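Local coordinates for Alpha/beta hydrolase fold-3 domain protein (Sulfolobus islandicus, PDB 5LK6) that probably hydrolyses carboxylic esters and lipids, as a thermostable serine esterase or lipase of the alpha/beta hydrolase fold, at residues 108-113 with 123-128; 175-180 with 274-279; 222-227 with 251-256; 59-64 with 86-91. All coordinates share one frame; numbering follows the deposited sequence.

Contact 1. Residues 108-113 with 123-128; sequences VDYRLA and IDSFDA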
# COMPACT_ATOMS: atom_id res chain seq x y z
N VAL A 108 -13.25 -17.40 10.24
CA VAL A 108 -13.31 -18.83 10.61
C VAL A 108 -12.58 -19.11 11.94
O VAL A 108 -11.42 -18.76 12.05
CB VAL A 108 -12.72 -19.66 9.48
CG1 VAL A 108 -12.79 -21.14 9.80
CG2 VAL A 108 -13.47 -19.40 8.15
N ASP A 109 -13.25 -19.69 12.96
CA ASP A 109 -12.59 -20.22 14.20
C ASP A 109 -12.08 -21.64 13.91
O ASP A 109 -12.62 -22.64 14.40
CB ASP A 109 -13.54 -20.23 15.45
CG ASP A 109 -13.11 -19.29 16.57
OD1 ASP A 109 -11.90 -19.03 16.71
OD2 ASP A 109 -13.97 -18.83 17.36
N TYR A 110 -11.03 -21.73 13.12
CA TYR A 110 -10.37 -23.00 12.84
C TYR A 110 -9.82 -23.54 14.16
O TYR A 110 -9.56 -22.78 15.09
CB TYR A 110 -9.24 -22.85 11.77
CG TYR A 110 -8.10 -21.87 12.12
CD1 TYR A 110 -7.04 -22.27 12.94
CD2 TYR A 110 -8.10 -20.57 11.64
CE1 TYR A 110 -6.02 -21.39 13.25
CE2 TYR A 110 -7.12 -19.66 11.96
CZ TYR A 110 -6.08 -20.07 12.75
OH TYR A 110 -5.11 -19.17 13.08
N ARG A 111 -9.65 -24.85 14.22
CA ARG A 111 -9.11 -25.53 15.42
C ARG A 111 -7.63 -25.20 15.70
O ARG A 111 -6.77 -25.26 14.78
CB ARG A 111 -9.25 -27.06 15.26
CG ARG A 111 -10.65 -27.62 15.59
CD ARG A 111 -10.74 -29.09 15.22
NE ARG A 111 -10.56 -29.28 13.77
CZ ARG A 111 -10.08 -30.41 13.25
NH1 ARG A 111 -9.79 -31.42 14.06
NH2 ARG A 111 -9.89 -30.56 11.93
N LEU A 112 -7.35 -24.90 16.99
CA LEU A 112 -6.03 -24.44 17.42
C LEU A 112 -5.15 -25.50 18.11
O LEU A 112 -5.62 -26.44 18.78
CB LEU A 112 -6.19 -23.28 18.37
CG LEU A 112 -7.00 -22.07 17.86
CD1 LEU A 112 -7.43 -21.05 18.94
CD2 LEU A 112 -6.15 -21.40 16.78
N ALA A 113 -3.85 -25.31 17.96
CA ALA A 113 -2.89 -26.05 18.70
C ALA A 113 -2.75 -25.38 20.05
O ALA A 113 -3.09 -24.21 20.20
CB ALA A 113 -1.58 -26.03 17.95
N ILE A 123 -7.17 -28.15 7.34
CA ILE A 123 -8.38 -28.85 6.97
C ILE A 123 -9.65 -28.07 7.32
O ILE A 123 -10.55 -27.99 6.50
CB ILE A 123 -8.42 -30.25 7.57
CG1 ILE A 123 -7.33 -31.14 6.91
CG2 ILE A 123 -9.80 -30.88 7.35
CD1 ILE A 123 -7.05 -32.40 7.72
N ASP A 124 -9.72 -27.46 8.51
CA ASP A 124 -10.84 -26.58 8.83
C ASP A 124 -10.94 -25.37 7.88
O ASP A 124 -12.04 -25.03 7.41
CB ASP A 124 -10.75 -26.08 10.28
CG ASP A 124 -11.02 -27.19 11.31
OD1 ASP A 124 -11.29 -28.35 10.92
OD2 ASP A 124 -10.96 -26.89 12.53
N SER A 125 -9.82 -24.72 7.62
CA SER A 125 -9.79 -23.53 6.78
C SER A 125 -10.25 -23.86 5.34
O SER A 125 -11.01 -23.09 4.75
CB SER A 125 -8.39 -22.90 6.77
OG SER A 125 -8.08 -22.36 8.04
N PHE A 126 -9.81 -24.99 4.80
CA PHE A 126 -10.29 -25.47 3.51
C PHE A 126 -11.75 -25.85 3.50
O PHE A 126 -12.48 -25.49 2.60
CB PHE A 126 -9.53 -26.70 3.09
CG PHE A 126 -9.94 -27.21 1.74
CD1 PHE A 126 -9.58 -26.51 0.58
CD2 PHE A 126 -10.67 -28.40 1.61
CE1 PHE A 126 -9.94 -26.98 -0.69
CE2 PHE A 126 -11.04 -28.89 0.34
CZ PHE A 126 -10.68 -28.17 -0.81
N ASP A 127 -12.17 -26.64 4.46
CA ASP A 127 -13.54 -27.11 4.51
C ASP A 127 -14.53 -25.97 4.60
O ASP A 127 -15.57 -26.05 3.97
CB ASP A 127 -13.76 -28.05 5.71
CG ASP A 127 -13.11 -29.39 5.51
OD1 ASP A 127 -12.62 -29.65 4.40
OD2 ASP A 127 -13.07 -30.18 6.46
N ALA A 128 -14.21 -24.95 5.42
CA ALA A 128 -14.99 -23.70 5.51
C ALA A 128 -14.99 -22.96 4.18
O ALA A 128 -16.04 -22.56 3.70
CB ALA A 128 -14.47 -22.82 6.62
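Y110 and D124 mark the closest approach of the two backbones, their CA atoms 5.4 Å apart, where the loop leaving strand 104-108 turns through an inverse gamma turn centred on D109 and runs past helix 120-133. The main grip is a salt bridge between R111 and D124. The guanidinium comes side-on and uses two nitrogens, R111 NE reaching D124 OD2 at 2.7 Å and R111 NH2 reaching D124 OD1 at 2.8 Å. Both oxygens lie close to the guanidinium plane, but NE meets OD2 on the syn side, whereas NH2 comes to OD1 from 42° above the carboxylate plane. The backbone R111 N adds a third bond to D124 OD2, 3.0 Å long and on the anti side. A short acidic side chain suits this place because it can hold the loop backbone and the arginine together. The arginine chain bends at chi3 (-62°), which turns the NE edge of the guanidinium toward the carboxylate, and NH2 also pairs with E55. Y110 CB lies 3.9 Å from D124 CB and from S125 OG, while the phenol leads away to H78, stacking on its ring and bonding its carbonyl. S125 OG itself bonds A121 O in its own helix. V108 CG2 rests on A128 CB at 3.9 Å; the small alanine lets the helix come near the strand end. The loop sequence DYRLA is consistent with the motif of hormone-sensitive-lipase relatives. Around this buried seam, V108 packs on strands 72-77 and 57-63, and S125 and Y110 touch L156 of helix 152-163.

Contact 2. Residues 175-180 with 274-279; sequences LIYPAV and HGFLSF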
# COMPACT_ATOMS: atom_id res chain seq x y z
N LEU A 175 -2.53 -12.16 1.54
CA LEU A 175 -1.56 -12.62 2.54
C LEU A 175 -0.91 -11.46 3.31
O LEU A 175 -0.10 -10.70 2.78
CB LEU A 175 -0.51 -13.43 1.85
CG LEU A 175 -0.83 -14.83 1.32
CD1 LEU A 175 -2.29 -15.14 1.06
CD2 LEU A 175 0.04 -15.10 0.11
N ILE A 176 -1.33 -11.30 4.57
CA ILE A 176 -0.85 -10.22 5.44
C ILE A 176 0.26 -10.76 6.32
O ILE A 176 0.04 -11.67 7.13
CB ILE A 176 -1.99 -9.69 6.31
CG1 ILE A 176 -3.16 -9.23 5.40
CG2 ILE A 176 -1.52 -8.54 7.19
CD1 ILE A 176 -4.53 -9.20 6.05
N TYR A 177 1.46 -10.24 6.15
CA TYR A 177 2.65 -10.77 6.80
C TYR A 177 2.61 -12.29 7.06
O TYR A 177 2.81 -12.77 8.20
CB TYR A 177 3.05 -9.95 8.03
CG TYR A 177 1.94 -9.27 8.86
CD1 TYR A 177 1.22 -9.99 9.79
CD2 TYR A 177 1.72 -7.89 8.78
CE1 TYR A 177 0.25 -9.38 10.55
CE2 TYR A 177 0.74 -7.28 9.55
CZ TYR A 177 0.01 -8.04 10.42
OH TYR A 177 -0.94 -7.48 11.18
N PRO A 178 2.44 -13.05 5.99
CA PRO A 178 2.39 -14.49 6.13
C PRO A 178 3.68 -15.20 6.55
O PRO A 178 4.76 -14.75 6.28
CB PRO A 178 2.07 -14.95 4.70
CG PRO A 178 2.76 -13.93 3.85
CD PRO A 178 2.45 -12.64 4.59
N ALA A 179 3.50 -16.36 7.15
CA ALA A 179 4.53 -17.37 7.28
C ALA A 179 4.35 -18.30 6.09
O ALA A 179 3.25 -18.66 5.79
CB ALA A 179 4.38 -18.10 8.62
N VAL A 180 5.41 -18.61 5.36
CA VAL A 180 5.32 -19.44 4.17
C VAL A 180 6.31 -20.62 4.15
O VAL A 180 6.35 -21.41 3.20
CB VAL A 180 5.52 -18.57 2.90
CG1 VAL A 180 4.43 -17.51 2.81
CG2 VAL A 180 6.93 -17.95 2.80
N HIS A 274 5.71 -6.82 12.66
CA HIS A 274 4.72 -7.87 12.46
C HIS A 274 3.47 -7.62 13.27
O HIS A 274 3.54 -7.15 14.36
CB HIS A 274 5.32 -9.19 12.92
CG HIS A 274 4.56 -10.38 12.43
ND1 HIS A 274 4.70 -10.87 11.15
CD2 HIS A 274 3.67 -11.17 13.05
CE1 HIS A 274 3.94 -11.93 11.01
NE2 HIS A 274 3.30 -12.13 12.15
N GLY A 275 2.32 -7.96 12.74
CA GLY A 275 1.05 -7.88 13.49
C GLY A 275 0.41 -6.50 13.58
O GLY A 275 -0.59 -6.34 14.28
N PHE A 276 0.95 -5.51 12.88
CA PHE A 276 0.52 -4.14 13.01
C PHE A 276 -0.97 -3.85 12.67
O PHE A 276 -1.51 -2.89 13.20
CB PHE A 276 1.49 -3.14 12.29
CG PHE A 276 1.40 -3.12 10.77
CD1 PHE A 276 2.01 -4.09 9.99
CD2 PHE A 276 0.77 -2.07 10.12
CE1 PHE A 276 1.94 -4.06 8.63
CE2 PHE A 276 0.69 -2.03 8.73
CZ PHE A 276 1.27 -3.05 7.98
N LEU A 277 -1.62 -4.64 11.81
CA LEU A 277 -3.06 -4.45 11.55
C LEU A 277 -3.93 -4.73 12.81
O LEU A 277 -4.96 -4.11 12.96
CB LEU A 277 -3.57 -5.32 10.39
CG LEU A 277 -3.30 -4.76 8.99
CD1 LEU A 277 -1.84 -4.88 8.61
CD2 LEU A 277 -4.21 -5.45 7.96
N SER A 278 -3.51 -5.67 13.67
CA SER A 278 -4.28 -5.98 14.87
C SER A 278 -4.29 -4.77 15.84
O SER A 278 -5.19 -4.64 16.69
CB SER A 278 -3.76 -7.27 15.55
OG SER A 278 -3.87 -8.43 14.74
N PHE A 279 -3.29 -3.88 15.69
CA PHE A 279 -3.11 -2.74 16.59
C PHE A 279 -3.21 -1.45 15.83
O PHE A 279 -2.52 -0.46 16.16
CB PHE A 279 -1.79 -2.88 17.33
CG PHE A 279 -1.60 -4.23 17.85
CD1 PHE A 279 -2.48 -4.74 18.74
CD2 PHE A 279 -0.61 -5.08 17.32
CE1 PHE A 279 -2.35 -6.07 19.18
CE2 PHE A 279 -0.46 -6.39 17.76
CZ PHE A 279 -1.34 -6.89 18.69
O HOH W 1 -2.20 -9.10 12.69
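Y177, following I176 of strand 173-176, reaches into the loop that begins at H274. Its CB lies 3.6 Å from H274 ND1. Further out, Y177 CD1 stands 3.5 Å above the imidazole plane, so the tyrosine edge meets the histidine face with the two planes 51° apart. The phenol ring is sandwiched: I176 CG2, from the preceding residue, sits over the centre of one face, and G275 N lies over the rim of the other. Glycine suits position 275, where phi is positive and the main chain lies close against the ring. On the far side Y177 CE2 touches F276 CD1 at 3.5 Å and L277 CD1 at 3.6 Å, completing an aromatic cluster with H274 and F276. H274 is probably the histidine of a Ser-His-Asp triad with S151 and D244, since its ND1 bonds D244 OD2 and its ring touches S151; the tyrosine thus lies beside the presumed active site. At the tip, Y177 OH accepts from L277 N at 3.0 Å (143°). A phenylalanine here would probably leave L277 N without its acceptor and the water joining the hydroxyl to S278 OG without one of its anchors. With L277 CG anti to its own carbonyl carbon, a chi2 of 73° turns CD1 toward the ring, where it also meets I176 CG2 at 3.9 Å.

Contact 3. Residues 222-227 with 251-256; sequences FSPILA and EAYANR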
# COMPACT_ATOMS: atom_id res chain seq x y z
N PHE A 222 2.25 -26.70 5.27
CA PHE A 222 2.92 -25.80 6.21
C PHE A 222 3.91 -24.80 5.54
O PHE A 222 4.02 -23.64 5.98
CB PHE A 222 3.67 -26.61 7.28
CG PHE A 222 4.34 -25.75 8.30
CD1 PHE A 222 3.59 -25.05 9.22
CD2 PHE A 222 5.72 -25.58 8.29
CE1 PHE A 222 4.20 -24.22 10.17
CE2 PHE A 222 6.33 -24.75 9.23
CZ PHE A 222 5.57 -24.05 10.15
N SER A 223 4.63 -25.29 4.50
CA SER A 223 5.56 -24.49 3.73
C SER A 223 5.07 -24.37 2.30
O SER A 223 5.58 -25.02 1.41
CB SER A 223 6.98 -25.09 3.80
OG SER A 223 7.53 -24.99 5.11
N PRO A 224 4.11 -23.48 2.05
CA PRO A 224 3.60 -23.37 0.73
C PRO A 224 4.63 -23.03 -0.30
O PRO A 224 4.48 -23.44 -1.47
CB PRO A 224 2.55 -22.27 0.83
CG PRO A 224 2.70 -21.68 2.16
CD PRO A 224 3.29 -22.74 3.00
N ILE A 225 5.69 -22.34 0.12
CA ILE A 225 6.78 -22.02 -0.79
C ILE A 225 7.49 -23.26 -1.34
O ILE A 225 8.19 -23.16 -2.33
CB ILE A 225 7.80 -21.04 -0.15
CG1 ILE A 225 8.65 -20.37 -1.25
CG2 ILE A 225 8.65 -21.74 0.92
CD1 ILE A 225 9.08 -18.94 -0.95
N LEU A 226 7.34 -24.41 -0.70
CA LEU A 226 7.87 -25.65 -1.28
C LEU A 226 6.93 -26.27 -2.29
O LEU A 226 7.26 -27.27 -2.83
CB LEU A 226 8.18 -26.67 -0.19
CG LEU A 226 9.15 -26.11 0.86
CD1 LEU A 226 9.33 -27.10 2.00
CD2 LEU A 226 10.51 -25.68 0.27
N ALA A 227 5.74 -25.71 -2.53
CA ALA A 227 4.81 -26.30 -3.48
C ALA A 227 5.48 -26.41 -4.81
O ALA A 227 6.27 -25.52 -5.20
CB ALA A 227 3.56 -25.44 -3.62
N GLU A 251 8.06 -11.96 0.89
CA GLU A 251 8.52 -11.42 -0.40
C GLU A 251 9.06 -12.48 -1.31
O GLU A 251 8.85 -12.38 -2.49
CB GLU A 251 9.53 -10.26 -0.24
CG GLU A 251 8.88 -9.09 0.45
CD GLU A 251 9.77 -7.88 0.69
OE1 GLU A 251 10.89 -7.78 0.11
OE2 GLU A 251 9.31 -7.00 1.46
N ALA A 252 9.72 -13.50 -0.80
CA ALA A 252 10.04 -14.68 -1.61
C ALA A 252 8.80 -15.33 -2.24
O ALA A 252 8.78 -15.61 -3.47
CB ALA A 252 10.82 -15.71 -0.82
N TYR A 253 7.77 -15.54 -1.43
CA TYR A 253 6.53 -16.15 -1.91
C TYR A 253 5.89 -15.29 -3.00
O TYR A 253 5.56 -15.76 -4.06
CB TYR A 253 5.53 -16.42 -0.78
CG TYR A 253 4.42 -17.39 -1.16
CD1 TYR A 253 4.68 -18.75 -1.31
CD2 TYR A 253 3.11 -16.97 -1.33
CE1 TYR A 253 3.68 -19.64 -1.63
CE2 TYR A 253 2.10 -17.85 -1.64
CZ TYR A 253 2.40 -19.18 -1.81
OH TYR A 253 1.42 -20.08 -2.15
N ALA A 254 5.80 -14.01 -2.76
CA ALA A 254 5.44 -13.07 -3.81
C ALA A 254 6.20 -13.25 -5.13
O ALA A 254 5.63 -13.37 -6.19
CB ALA A 254 5.64 -11.64 -3.31
N ASN A 255 7.52 -13.26 -5.04
CA ASN A 255 8.34 -13.45 -6.22
C ASN A 255 8.13 -14.77 -6.94
O ASN A 255 8.11 -14.78 -8.17
CB ASN A 255 9.80 -13.24 -5.88
CG ASN A 255 10.19 -11.78 -5.94
OD1 ASN A 255 10.08 -11.17 -6.95
ND2 ASN A 255 10.63 -11.23 -4.84
N ARG A 256 7.95 -15.84 -6.19
CA ARG A 256 7.70 -17.15 -6.76
C ARG A 256 6.34 -17.24 -7.43
O ARG A 256 6.24 -17.88 -8.48
CB ARG A 256 7.81 -18.25 -5.69
CG ARG A 256 9.25 -18.63 -5.37
CD ARG A 256 9.67 -19.97 -6.04
NE ARG A 256 11.14 -20.12 -5.94
CZ ARG A 256 11.86 -20.44 -4.82
NH1 ARG A 256 11.27 -20.69 -3.62
NH2 ARG A 256 13.21 -20.52 -4.90
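I225 and Y253 bring the short 3-10 turn 224-226 against helix 247-259, the CA atoms of the pair 6.0 Å apart. The contact is mainly hydrocarbon. I225 CD1 touches A252 CB at 3.7 Å and lies as close to the backbone N of Y253, so the isoleucine tip rests on the helix; an alanine suits this spot because it lets the tip approach the main chain. The reach follows from CG1 standing anti to the backbone N (chi1 -161°), which directs the longer branch toward the helix. I225 CG1 is met at 3.5 Å by R256 NH1, at the edge of the guanidinium and near its plane. The arginine chain, bent at chi2, crosses the isoleucine at about a right angle on the exposed border. On the buried border the tyrosine lies beside the turn: Y253 CE1 is 3.8 Å from P224 CB, and P224 O and I225 CA lie at the ring edge, near its plane. Proline fits the first place of the turn, offering a rigid apolar ring. Replacing Y253 by an alanine would probably open a gap beside P224 and remove the ring that flanks I225 CB. The next shell fixes both partners. Bonds L226 N to S223 O and A227 N to P224 O, each 2.8 Å, close the turn, I225 N probably bonds V180 O, and L162 of helix 152-163 packs on both P224 and Y253. Helix 247-259 forms the crossover between parallel strands 236-241 and 264-269, an element of the beta-alpha-beta repeat typical of the alpha/beta hydrolase fold.

Contact 4. Residues 59-64 with 86-91; sequences NARVYL and DVESYD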
# COMPACT_ATOMS: atom_id res chain seq x y z
N ASN A 59 -17.03 -23.16 13.90
CA ASN A 59 -17.60 -21.85 14.10
C ASN A 59 -17.01 -20.80 13.18
O ASN A 59 -15.83 -20.82 12.91
CB ASN A 59 -17.43 -21.39 15.51
CG ASN A 59 -18.20 -22.24 16.46
OD1 ASN A 59 -19.07 -23.05 16.07
ND2 ASN A 59 -17.89 -22.11 17.70
N ALA A 60 -17.88 -19.93 12.68
CA ALA A 60 -17.50 -18.81 11.88
C ALA A 60 -18.38 -17.68 12.31
O ALA A 60 -19.47 -17.89 12.80
CB ALA A 60 -17.74 -19.11 10.44
N ARG A 61 -17.89 -16.46 12.15
CA ARG A 61 -18.72 -15.29 12.36
C ARG A 61 -18.84 -14.53 11.02
O ARG A 61 -17.85 -14.27 10.35
CB ARG A 61 -18.14 -14.42 13.45
CG ARG A 61 -18.83 -13.07 13.56
CD ARG A 61 -18.43 -12.39 14.84
NE ARG A 61 -18.86 -13.18 15.98
CZ ARG A 61 -18.55 -12.91 17.25
NH1 ARG A 61 -17.76 -11.85 17.60
NH2 ARG A 61 -19.02 -13.74 18.18
N VAL A 62 -20.08 -14.21 10.65
CA VAL A 62 -20.42 -13.56 9.39
C VAL A 62 -20.72 -12.09 9.62
O VAL A 62 -21.56 -11.73 10.44
CB VAL A 62 -21.60 -14.23 8.72
CG1 VAL A 62 -21.72 -13.76 7.28
CG2 VAL A 62 -21.43 -15.75 8.78
N TYR A 63 -19.97 -11.24 8.95
CA TYR A 63 -20.19 -9.79 8.99
C TYR A 63 -20.71 -9.35 7.62
O TYR A 63 -20.10 -9.67 6.55
CB TYR A 63 -18.88 -9.07 9.28
CG TYR A 63 -18.14 -9.51 10.50
CD1 TYR A 63 -17.32 -10.65 10.49
CD2 TYR A 63 -18.19 -8.76 11.64
CE1 TYR A 63 -16.57 -11.02 11.62
CE2 TYR A 63 -17.49 -9.13 12.77
CZ TYR A 63 -16.68 -10.25 12.77
OH TYR A 63 -15.98 -10.56 13.93
N LEU A 64 -21.85 -8.66 7.62
CA LEU A 64 -22.34 -8.03 6.38
C LEU A 64 -22.03 -6.56 6.50
O LEU A 64 -21.97 -6.02 7.60
CB LEU A 64 -23.82 -8.21 6.16
CG LEU A 64 -24.48 -9.60 6.16
CD1 LEU A 64 -25.98 -9.34 6.07
CD2 LEU A 64 -24.04 -10.56 5.05
N ASP A 86 -8.53 -15.81 17.77
CA ASP A 86 -9.89 -16.39 17.62
C ASP A 86 -10.83 -15.32 17.07
O ASP A 86 -10.47 -14.16 16.98
CB ASP A 86 -10.46 -17.01 18.92
CG ASP A 86 -10.49 -16.07 20.11
OD1 ASP A 86 -10.40 -14.82 19.99
OD2 ASP A 86 -10.63 -16.64 21.22
N VAL A 87 -12.01 -15.74 16.67
CA VAL A 87 -13.04 -14.85 16.17
C VAL A 87 -13.29 -13.64 17.07
O VAL A 87 -13.37 -12.54 16.58
CB VAL A 87 -14.31 -15.64 15.88
CG1 VAL A 87 -15.53 -14.76 15.72
CG2 VAL A 87 -14.10 -16.42 14.60
N GLU A 88 -13.36 -13.84 18.38
CA GLU A 88 -13.70 -12.75 19.28
C GLU A 88 -12.58 -11.72 19.27
O GLU A 88 -12.83 -10.54 19.01
CB GLU A 88 -14.08 -13.23 20.71
CG GLU A 88 -15.52 -13.77 20.89
CD GLU A 88 -16.70 -12.67 20.84
OE1 GLU A 88 -16.56 -11.45 20.38
OE2 GLU A 88 -17.84 -13.06 21.26
N SER A 89 -11.35 -12.16 19.47
CA SER A 89 -10.18 -11.26 19.45
C SER A 89 -9.99 -10.55 18.10
O SER A 89 -9.50 -9.44 18.09
CB SER A 89 -8.89 -12.00 19.81
OG SER A 89 -8.52 -13.05 18.88
N TYR A 90 -10.39 -11.18 16.99
CA TYR A 90 -10.23 -10.60 15.66
C TYR A 90 -11.40 -9.73 15.17
O TYR A 90 -11.41 -9.23 14.02
CB TYR A 90 -9.88 -11.70 14.64
CG TYR A 90 -8.35 -11.83 14.53
CD1 TYR A 90 -7.59 -12.28 15.61
CD2 TYR A 90 -7.69 -11.44 13.41
CE1 TYR A 90 -6.22 -12.37 15.53
CE2 TYR A 90 -6.32 -11.52 13.33
CZ TYR A 90 -5.60 -11.99 14.40
OH TYR A 90 -4.25 -12.06 14.28
N ASP A 91 -12.36 -9.52 16.07
CA ASP A 91 -13.61 -8.95 15.70
C ASP A 91 -13.43 -7.45 15.29
O ASP A 91 -13.99 -7.03 14.27
CB ASP A 91 -14.62 -9.19 16.85
CG ASP A 91 -16.05 -8.66 16.53
OD1 ASP A 91 -16.87 -9.41 15.92
OD2 ASP A 91 -16.29 -7.47 16.92
O HOH W 2 -13.36 -12.29 13.92
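A salt-bridge network centred on R61 joins strand 57-63 to the loop 86-91, which leads into helix 91-101. R61 NH1 serves two acids, meeting E88 OE1 and D91 OD1 at 3.1 Å each, both near the guanidinium plane; a weaker bond of 3.4 Å runs from R61 NH2 to E88 OE2. The E88 carboxylate stands nearly perpendicular to the guanidinium (87°), so OE1 is approached from above its own plane. R61 suits the place by its length: with CG anti to the backbone N (chi1 171°), it extends over V87, whose CG1 lies 3.6 Å above one guanidinium face and 3.5 Å from R61 CB. NE turns to D48, a third acid. Y63 also reaches D91 OD1 and donates to it from its hydroxyl, the oxygen lying at the edge of the phenol ring. The modelled bond is very short, its length doubtful. A water gives one hydrogen to Y63 OH and the other to V87 O, which lies 2.7 Å from the water oxygen. D86 OD1 accepts from S89 N at 2.9 Å, an Asx motif just ahead of the type I turn from E88 to D91. D91 lies in the first turn of helix 91-101, where a negative charge would probably be favourable, and its OD2 pairs with R95. Strand 57-63 runs between 46-52 and 104-108, and Y63 packs on C94 and T98 of the helix.

How the contacts relate
From the N terminus, contact 4 closes first, tying antiparallel strand 57-63 to the turn before helix 91-101. Contact 1 follows in series, fastening the loop after strand 104-108 to helix 120-133. The two touch: D109 N probably bonds N59 O, and its carboxylate probably takes V87 N. Contact 2 opens at strand 173-176 and closes only at 274-279, a span of some hundred residues, joining the sheet to the probable catalytic histidine loop. Contact 3, nested within that span, holds the 3-10 turn ahead of strand 236-241 against helix 247-259, and V180 O probably bonds I225 N where they meet. Contacts 3 and 4, with centres 28 Å apart, lie on opposite sides of the chain's centre.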